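Local coordinates for protein BIFUNCTIONAL PROTEIN Proline utilization A (PutA) (Corynebacterium freiburgense, PDB 5UX5) that probably oxidises proline to glutamate in two steps, joining an FAD-dependent proline dehydrogenase to an NAD-dependent aldehyde dehydrogenase in one chain, at residues 494-499 / 647-652. Sequence-based numbering, arbitrary orientation.
With NAD (nicotinamide-adenine-dinucleotide), chain F.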
loop_
_atom_site.group_PDB
_atom_site.type_symbol
_atom_site.label_atom_id
_atom_site.label_comp_id
_atom_site.label_asym_id
_atom_site.label_seq_id
_atom_site.Cartn_x
_atom_site.Cartn_y
_atom_site.Cartn_z
ATOM N N ARG A 494 24.704 -2.987 25.240
ATOM C CA ARG A 494 25.126 -2.442 26.524
ATOM C C ARG A 494 24.369 -1.168 26.865
ATOM O O ARG A 494 24.065 -0.360 25.985
ATOM C CB ARG A 494 26.609 -2.118 26.519
ATOM C CG ARG A 494 27.197 -1.820 27.885
ATOM C CD ARG A 494 28.648 -1.477 27.713
ATOM N NE ARG A 494 28.759 -0.359 26.785
ATOM C CZ ARG A 494 29.087 0.871 27.157
ATOM N NH1 ARG A 494 29.366 1.123 28.434
ATOM N NH2 ARG A 494 29.153 1.837 26.247
ATOM N N LEU A 495 24.101 -0.964 28.156
ATOM C CA LEU A 495 23.424 0.245 28.617
ATOM C C LEU A 495 24.423 1.304 29.082
ATOM O O LEU A 495 25.294 1.032 29.911
ATOM C CB LEU A 495 22.451 -0.082 29.749
ATOM C CG LEU A 495 21.611 1.093 30.257
ATOM C CD1 LEU A 495 20.443 1.346 29.342
ATOM C CD2 LEU A 495 21.112 0.832 31.646
ATOM N N ILE A 496 24.262 2.520 28.590
ATOM C CA ILE A 496 25.117 3.628 28.997
ATOM C C ILE A 496 24.438 4.357 30.145
ATOM O O ILE A 496 23.294 4.799 30.010
ATOM C CB ILE A 496 25.381 4.580 27.829
ATOM C CG1 ILE A 496 26.206 3.863 26.776
ATOM C CG2 ILE A 496 26.104 5.809 28.328
ATOM C CD1 ILE A 496 26.439 4.669 25.550
ATOM N N THR A 497 25.130 4.471 31.284
ATOM C CA THR A 497 24.576 5.187 32.433
ATOM C C THR A 497 25.502 6.258 32.981
ATOM O O THR A 497 25.035 7.110 33.744
ATOM C CB THR A 497 24.201 4.221 33.585
ATOM O OG1 THR A 497 25.368 3.578 34.112
ATOM C CG2 THR A 497 23.219 3.170 33.136
ATOM N N ASP A 498 26.777 6.258 32.595
ATOM C CA ASP A 498 27.772 7.193 33.102
ATOM C C ASP A 498 27.857 8.419 32.187
ATOM O O ASP A 498 28.210 8.303 31.008
ATOM C CB ASP A 498 29.127 6.505 33.208
ATOM C CG ASP A 498 30.180 7.394 33.801
ATOM O OD1 ASP A 498 29.838 8.509 34.244
ATOM O OD2 ASP A 498 31.354 6.985 33.825
ATOM N N VAL A 499 27.548 9.593 32.736
ATOM C CA VAL A 499 27.598 10.809 31.939
ATOM C C VAL A 499 28.974 10.998 31.315
ATOM O O VAL A 499 29.096 11.575 30.222
ATOM C CB VAL A 499 27.151 12.031 32.774
ATOM C CG1 VAL A 499 25.653 11.960 32.986
ATOM C CG2 VAL A 499 27.870 12.112 34.125
ATOM N N MET A 647 24.207 4.501 20.865
ATOM C CA MET A 647 24.336 4.754 22.298
ATOM C C MET A 647 23.029 4.394 22.999
ATOM O O MET A 647 22.053 5.154 22.932
ATOM C CB MET A 647 24.716 6.213 22.589
ATOM C CG MET A 647 26.063 6.695 22.054
ATOM S SD MET A 647 26.584 8.346 22.695
ATOM C CE MET A 647 26.719 8.059 24.471
ATOM N N HIS A 648 23.024 3.269 23.718
ATOM C CA HIS A 648 21.866 2.881 24.528
ATOM C C HIS A 648 21.928 3.590 25.884
ATOM O O HIS A 648 22.158 2.989 26.933
ATOM C CB HIS A 648 21.803 1.368 24.716
ATOM C CG HIS A 648 21.774 0.585 23.441
ATOM N ND1 HIS A 648 20.753 0.691 22.522
ATOM C CD2 HIS A 648 22.625 -0.354 22.955
ATOM C CE1 HIS A 648 20.983 -0.140 21.518
ATOM N NE2 HIS A 648 22.114 -0.785 21.755
ATOM N N THR A 649 21.728 4.904 25.850
ATOM C CA THR A 649 21.646 5.645 27.099
ATOM C C THR A 649 20.324 5.344 27.785
ATOM O O THR A 649 19.315 5.016 27.143
ATOM C CB THR A 649 21.758 7.167 26.880
ATOM O OG1 THR A 649 20.542 7.672 26.303
ATOM C CG2 THR A 649 22.922 7.520 25.969
ATOM N N ASP A 650 20.339 5.460 29.107
ATOM C CA ASP A 650 19.111 5.424 29.869
ATOM C C ASP A 650 18.322 6.703 29.599
ATOM O O ASP A 650 18.677 7.515 28.753
ATOM C CB ASP A 650 19.391 5.256 31.362
ATOM C CG ASP A 650 20.299 6.333 31.907
ATOM O OD1 ASP A 650 20.366 7.423 31.288
ATOM O OD2 ASP A 650 20.939 6.107 32.961
ATOM N N GLU A 651 17.219 6.852 30.310
ATOM C CA GLU A 651 16.420 8.062 30.334
ATOM C C GLU A 651 16.579 8.784 31.667
ATOM O O GLU A 651 15.645 9.433 32.145
ATOM C CB GLU A 651 14.964 7.710 30.054
ATOM C CG GLU A 651 14.779 7.116 28.667
ATOM C CD GLU A 651 13.321 6.880 28.305
ATOM O OE1 GLU A 651 13.058 6.358 27.189
ATOM O OE2 GLU A 651 12.432 7.252 29.109
ATOM N N ALA A 652 17.730 8.615 32.298
ATOM C CA ALA A 652 18.107 9.366 33.493
ATOM C C ALA A 652 19.281 10.272 33.143
ATOM O O ALA A 652 19.257 10.852 32.048
ATOM C CB ALA A 652 18.360 8.406 34.638
HETATM P PA NAD F . 9.033 8.935 23.757
HETATM O O1A NAD F . 8.472 10.239 23.090
HETATM O O2A NAD F . 8.896 9.031 25.313
HETATM O O5B NAD F . 10.564 8.783 23.437
HETATM C C5B NAD F . 11.063 8.488 22.155
HETATM C C4B NAD F . 12.590 8.433 22.186
HETATM O O4B NAD F . 13.185 9.438 23.015
HETATM C C3B NAD F . 13.085 7.093 22.635
HETATM O O3B NAD F . 14.299 6.776 22.052
HETATM C C2B NAD F . 13.187 7.380 24.079
HETATM O O2B NAD F . 13.850 6.415 24.817
HETATM C C1B NAD F . 13.823 8.732 24.064
HETATM N N9A NAD F . 13.700 9.422 25.343
HETATM C C8A NAD F . 12.532 9.810 25.972
HETATM N N7A NAD F . 12.823 10.418 27.141
HETATM C C5A NAD F . 14.214 10.454 27.325
HETATM C C6A NAD F . 15.069 10.952 28.303
HETATM N N6A NAD F . 14.583 11.602 29.495
HETATM N N1A NAD F . 16.398 10.822 28.147
HETATM C C2A NAD F . 16.933 10.212 27.059
HETATM N N3A NAD F . 16.129 9.718 26.077
HETATM C C4A NAD F . 14.787 9.823 26.180
HETATM O O3 NAD F . 8.232 7.723 23.088
HETATM P PN NAD F . 7.708 6.356 23.758
HETATM O O1N NAD F . 7.874 6.279 25.262
HETATM O O2N NAD F . 8.584 5.246 23.258
HETATM O O5D NAD F . 6.167 6.225 23.311
HETATM C C5D NAD F . 5.281 7.264 23.703
HETATM C C4D NAD F . 4.126 7.590 22.752
HETATM O O4D NAD F . 4.495 8.061 21.477
HETATM C C3D NAD F . 3.164 6.500 22.430
HETATM O O3D NAD F . 2.429 6.038 23.503
HETATM C C2D NAD F . 2.302 7.270 21.510
HETATM O O2D NAD F . 1.244 7.812 22.217
HETATM C C1D NAD F . 3.230 8.292 20.894
#
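Ile-496 and Thr-649 pair as a single parallel beta bridge: the backbone N of Ile-496 donates to His-648 O at 2.7 Å, nearly straight at the hydrogen, and Ile-496 O accepts from Asp-650 N at 3.2 Å. The two bonds use their carbonyls differently, for the donor at His-648 O stands 41° out of the carbonyl plane, whereas the one at Ile-496 O lies almost on the line of the C=O bond. Leu-495, with CG anti to the backbone N (chi1 -176°), lays CD1 against that same His-648 O. Ile-496 reaches inward instead, its CD1 meeting Met-647 CE at 3.6 Å and also resting near Met-647 CB; the bend of the methionine at chi3 (62°) carries the methyl there, and Val-502 of helix 499-511 packs on both residues. His-648, the centre of an inverse gamma turn, offers the edge of its ring to Arg-494 O, while its NE2 is hydrogen-bonded to Glu-628 and Trp-493 meets the ring edge-to-face. Such a bridge illustrates how a connecting loop can be tied to a nucleotide-binding domain of the Rossmann type: 647-652 follows strand 644-646 of the NAD-binding sheet and leads into helix 653-659. Beyond the bridge, Asp-650 OD2 approaches Thr-497 CG2 at 3.7 Å, the two side chains crossing at about a right angle, and OD1 accepts from Gly-655 N and, weakly, from Ala-652 N. Thr-649 OG1 donates to Asp-650 O on an in-plane lone pair at 3.1 Å. Next along the loop, Glu-651 lays its aliphatic chain flat over one face of the adenine, Glu-651 CG 3.6 Å from NAD C5A. Glu-651 OE1 accepts a hydrogen bond from the ribose hydroxyl NAD O2B at 2.5 Å.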